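Side-chain contacts in metallophosphoesterase (Clostridium thermocellum, PDB 4J6O), which probably removes phosphate groups, including 2',3'-phosphates at broken RNA ends, as the manganese-binding, calcineurin-like phosphatase component of the bacterial Pnkp-Hen1 RNA repair system: residues D25-K28 against M29-K33; K78-M81 against G82-S86. One frame throughout, in Å; residues are numbered along the deposited sequence.

Contact 1 (D25-K28 against M29-K33); sequences DELK and MLLEK
Lys28 and Glu32, one helical turn apart, are joined by a salt bridge in which NZ of Lys28 lies 2.9 Å from OE2 of Glu32. The ammonium meets OE2 on its syn side, 25° out of the carboxylate plane, and adds a weak bond of 3.2 Å from Lys28 NZ to Glu32 OE1, so both carboxylate oxygens share one donor. The lysine leaves its backbone with CG anti to N (chi1 175°) and runs extended to CE; a final bend at chi4, -75°, turns NZ onto the glutamate. Beneath the pair, Lys28 O accepts the backbone N-H of Glu32 at 3.0 Å, while Glu32 CG packs against the same oxygen. The other i to i+4 bonds of helix 24-33 satisfy the carbonyls of Asp25, Glu26 and Leu27 through the amides of Met29, Leu30 and Leu31. This amphipathic helix lies against strands 232-238 and 242-247 of the calcineurin-like fold, with Leu30 packed on Leu233, Ala235, Val244 and Val246. Two acidic side chains of the first turn find their partners elsewhere: Asp25 OD1 forms a salt bridge with Lys72, and OE2 of the buried Glu26 accepts hydrogen bonds from Tyr252 OH and Leu249 N. On the apolar side, Leu27 CD1 touches Leu31 CD1 at 3.8 Å, the two branched ends crossing at a slant.

Contact 2 (K78-M81 against G82-S86); sequences KLVM and GMVKS
Val84 N donates to Val80 O and Lys85 N to Met81 O, each at 2.9 Å; the two bonds that precede them in the helix, from Gly82 N to Lys78 O and from Met83 N to Leu79 O, are longer at 3.1 Å. The charge of the buried Lys78 is met outside the two segments, by a salt bridge with Glu125 and a cation-pi contact with Phe129. Helix 73-86 is the crossover helix of a beta-alpha-beta unit that links strands 59-62 and 89-91 in the calcineurin-like fold. Along one side of it, Met83 lays its thioether back over the preceding turn: CG is anti to its own carbonyl carbon (chi1 -69°), which brings Met83 CG to 3.2 Å from Leu79 O and Met83 SD to 4.0 Å from Leu79 CG. Both side chains also rest on Val52. Val84 sets CG2 3.4 Å from Val80 O, while Val80 CG1 and Val84 CG2 make a looser apolar contact. Farther round the helix, the buried Met81 side chain packs on Phe129, Val133 and Phe136 of helix 127-138.

In the fold
Contacts 1 and 2 lie within two neighbouring helices, 24-33 and 73-86, whose apolar sides meet directly although the contact centres are about 15 Å apart. Leu79 of contact 2 is shared between two leucines of contact 1: its CD2 lies 3.6 Å from Leu27 CD2 and 3.7 Å from Leu31 CD1. Leu31 CD1 also approaches Met83 SD at 4.2 Å, extending the interface by one turn. Neither contact reaches the metal site formed by Asp19, His21 and Asp65; the side chains of Leu27 and Val80 are each about 14 Å from the manganese ion.

Contact 1 (D25-K28 against M29-K33)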
loop_
_atom_site.group_PDB
_atom_site.type_symbol
_atom_site.label_atom_id
_atom_site.label_comp_id
_atom_site.label_asym_id
_atom_site.label_seq_id
_atom_site.Cartn_x
_atom_site.Cartn_y
_atom_site.Cartn_z
ATOM N N ASP A 25 -9.171 5.098 -11.160
ATOM C CA ASP A 25 -9.394 4.676 -12.549
ATOM C C ASP A 25 -8.321 3.660 -12.919
ATOM O O ASP A 25 -8.611 2.613 -13.574
ATOM C CB ASP A 25 -9.357 5.869 -13.509
ATOM C CG ASP A 25 -10.532 6.805 -13.338
ATOM O OD1 ASP A 25 -11.564 6.382 -12.785
ATOM O OD2 ASP A 25 -10.406 7.989 -13.802
ATOM N N GLU A 26 -7.101 3.947 -12.470
ATOM C CA GLU A 26 -5.958 3.119 -12.832
ATOM C C GLU A 26 -6.031 1.814 -12.056
ATOM O O GLU A 26 -5.650 0.779 -12.563
ATOM C CB GLU A 26 -4.626 3.787 -12.496
ATOM C CG GLU A 26 -4.242 4.962 -13.445
ATOM C CD GLU A 26 -4.971 6.243 -13.154
ATOM O OE1 GLU A 26 -5.729 6.365 -12.169
ATOM O OE2 GLU A 26 -4.786 7.189 -13.954
ATOM N N LEU A 27 -6.457 1.907 -10.814
ATOM C CA LEU A 27 -6.687 0.685 -10.004
ATOM C C LEU A 27 -7.704 -0.249 -10.671
ATOM O O LEU A 27 -7.466 -1.448 -10.760
ATOM C CB LEU A 27 -7.108 1.070 -8.569
ATOM C CG LEU A 27 -7.433 -0.147 -7.697
ATOM C CD1 LEU A 27 -6.279 -1.161 -7.616
ATOM C CD2 LEU A 27 -7.873 0.334 -6.287
ATOM N N LYS A 28 -8.814 0.314 -11.135
ATOM C CA LYS A 28 -9.828 -0.498 -11.785
ATOM C C LYS A 28 -9.252 -1.121 -13.043
ATOM O O LYS A 28 -9.445 -2.326 -13.272
ATOM C CB LYS A 28 -11.036 0.354 -12.088
ATOM C CG LYS A 28 -12.142 -0.358 -12.885
ATOM C CD LYS A 28 -13.289 0.574 -13.177
ATOM C CE LYS A 28 -14.498 -0.210 -13.723
ATOM N NZ LYS A 28 -14.225 -0.584 -15.118
ATOM N N MET A 29 -8.535 -0.318 -13.852
ATOM C CA MET A 29 -7.882 -0.834 -15.061
ATOM C C MET A 29 -6.917 -1.979 -14.745
ATOM O O MET A 29 -6.925 -3.015 -15.431
ATOM C CB MET A 29 -7.157 0.306 -15.825
ATOM C CG MET A 29 -8.075 1.284 -16.499
ATOM S SD MET A 29 -7.145 2.764 -17.015
ATOM C CE MET A 29 -6.373 2.112 -18.515
ATOM N N LEU A 30 -6.117 -1.807 -13.674
ATOM C CA LEU A 30 -5.103 -2.789 -13.365
ATOM C C LEU A 30 -5.762 -4.096 -12.892
ATOM O O LEU A 30 -5.369 -5.203 -13.272
ATOM C CB LEU A 30 -4.132 -2.227 -12.291
ATOM C CG LEU A 30 -3.074 -3.205 -11.831
ATOM C CD1 LEU A 30 -2.190 -3.698 -12.981
ATOM C CD2 LEU A 30 -2.212 -2.402 -10.825
ATOM N N LEU A 31 -6.739 -3.979 -12.008
ATOM C CA LEU A 31 -7.451 -5.187 -11.547
ATOM C C LEU A 31 -8.088 -5.920 -12.727
ATOM O O LEU A 31 -8.005 -7.158 -12.828
ATOM C CB LEU A 31 -8.489 -4.800 -10.495
ATOM C CG LEU A 31 -7.969 -4.373 -9.091
ATOM C CD1 LEU A 31 -9.051 -3.759 -8.222
ATOM C CD2 LEU A 31 -7.279 -5.529 -8.372
ATOM N N GLU A 32 -8.706 -5.167 -13.629
ATOM C CA GLU A 32 -9.382 -5.822 -14.765
ATOM C C GLU A 32 -8.362 -6.505 -15.650
ATOM O O GLU A 32 -8.578 -7.624 -16.145
ATOM C CB GLU A 32 -10.264 -4.826 -15.514
ATOM C CG GLU A 32 -11.459 -4.448 -14.664
ATOM C CD GLU A 32 -12.345 -3.366 -15.224
ATOM O OE1 GLU A 32 -11.879 -2.505 -15.989
ATOM O OE2 GLU A 32 -13.522 -3.374 -14.867
ATOM N N LYS A 33 -7.216 -5.852 -15.829
ATOM C CA LYS A 33 -6.160 -6.430 -16.651
ATOM C C LYS A 33 -5.637 -7.708 -16.021
ATOM O O LYS A 33 -5.215 -8.626 -16.717
ATOM C CB LYS A 33 -5.031 -5.408 -16.776
ATOM C CG LYS A 33 -3.908 -5.788 -17.692
ATOM C CD LYS A 33 -2.997 -4.546 -17.839
ATOM C CE LYS A 33 -1.790 -4.779 -18.711
ATOM N NZ LYS A 33 -1.190 -3.489 -19.099
#

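Contact 2 (K78-M81 against G82-S86)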
loop_
_atom_site.group_PDB
_atom_site.type_symbol
_atom_site.label_atom_id
_atom_site.label_comp_id
_atom_site.label_asym_id
_atom_site.label_seq_id
_atom_site.Cartn_x
_atom_site.Cartn_y
_atom_site.Cartn_z
ATOM N N LYS A 78 -13.475 2.613 -0.757
ATOM C CA LYS A 78 -14.641 1.714 -0.778
ATOM C C LYS A 78 -14.289 0.389 -1.438
ATOM O O LYS A 78 -14.714 -0.671 -1.008
ATOM C CB LYS A 78 -15.790 2.379 -1.537
ATOM C CG LYS A 78 -16.366 3.562 -0.801
ATOM C CD LYS A 78 -17.322 4.346 -1.652
ATOM C CE LYS A 78 -17.627 5.672 -1.001
ATOM N NZ LYS A 78 -18.705 6.307 -1.732
ATOM N N LEU A 79 -13.556 0.469 -2.536
ATOM C CA LEU A 79 -13.195 -0.724 -3.279
ATOM C C LEU A 79 -12.302 -1.606 -2.414
ATOM O O LEU A 79 -12.564 -2.787 -2.266
ATOM C CB LEU A 79 -12.533 -0.366 -4.619
ATOM C CG LEU A 79 -12.057 -1.572 -5.419
ATOM C CD1 LEU A 79 -13.303 -2.267 -5.963
ATOM C CD2 LEU A 79 -11.133 -1.142 -6.589
ATOM N N VAL A 80 -11.225 -1.040 -1.860
ATOM C CA VAL A 80 -10.285 -1.845 -1.093
ATOM C C VAL A 80 -10.889 -2.442 0.195
ATOM O O VAL A 80 -10.690 -3.632 0.508
ATOM C CB VAL A 80 -9.024 -1.013 -0.730
ATOM C CG1 VAL A 80 -8.111 -1.825 0.152
ATOM C CG2 VAL A 80 -8.342 -0.623 -2.012
ATOM N N MET A 81 -11.676 -1.627 0.890
ATOM C CA MET A 81 -12.352 -2.136 2.085
ATOM C C MET A 81 -13.308 -3.312 1.814
ATOM O O MET A 81 -13.343 -4.296 2.568
ATOM C CB MET A 81 -13.091 -0.996 2.765
ATOM C CG MET A 81 -12.097 -0.068 3.383
ATOM S SD MET A 81 -12.938 1.095 4.409
ATOM C CE MET A 81 -13.361 2.182 3.164
ATOM N N GLY A 82 -14.056 -3.217 0.715
ATOM C CA GLY A 82 -14.886 -4.325 0.278
ATOM C C GLY A 82 -14.113 -5.594 -0.076
ATOM O O GLY A 82 -14.592 -6.706 0.111
ATOM N N MET A 83 -12.921 -5.428 -0.642
ATOM C CA MET A 83 -12.102 -6.550 -1.025
ATOM C C MET A 83 -11.560 -7.248 0.179
ATOM O O MET A 83 -11.477 -8.471 0.206
ATOM C CB MET A 83 -10.970 -6.071 -1.958
ATOM C CG MET A 83 -11.532 -5.634 -3.303
ATOM S SD MET A 83 -10.257 -5.038 -4.444
ATOM C CE MET A 83 -9.423 -6.496 -4.782
ATOM N N VAL A 84 -11.162 -6.465 1.171
ATOM C CA VAL A 84 -10.611 -7.056 2.378
ATOM C C VAL A 84 -11.772 -7.780 3.047
ATOM O O VAL A 84 -11.616 -8.880 3.542
ATOM C CB VAL A 84 -9.998 -5.986 3.288
ATOM C CG1 VAL A 84 -9.630 -6.559 4.643
ATOM C CG2 VAL A 84 -8.723 -5.406 2.624
ATOM N N LYS A 85 -12.952 -7.181 3.011
ATOM C CA LYS A 85 -14.108 -7.800 3.715
ATOM C C LYS A 85 -14.646 -9.091 3.062
ATOM O O LYS A 85 -15.090 -10.015 3.742
ATOM C CB LYS A 85 -15.187 -6.720 3.875
ATOM C CG LYS A 85 -16.398 -7.124 4.676
ATOM C CD LYS A 85 -16.993 -5.888 5.341
ATOM C CE LYS A 85 -18.347 -5.543 4.735
ATOM N NZ LYS A 85 -19.258 -4.828 5.696
ATOM N N SER A 86 -14.581 -9.164 1.742
ATOM C CA SER A 86 -15.071 -10.329 1.002
ATOM C C SER A 86 -14.016 -11.443 1.000
ATOM O O SER A 86 -14.271 -12.573 0.536
ATOM C CB SER A 86 -15.447 -9.923 -0.437
ATOM O OG SER A 86 -14.293 -9.681 -1.243
#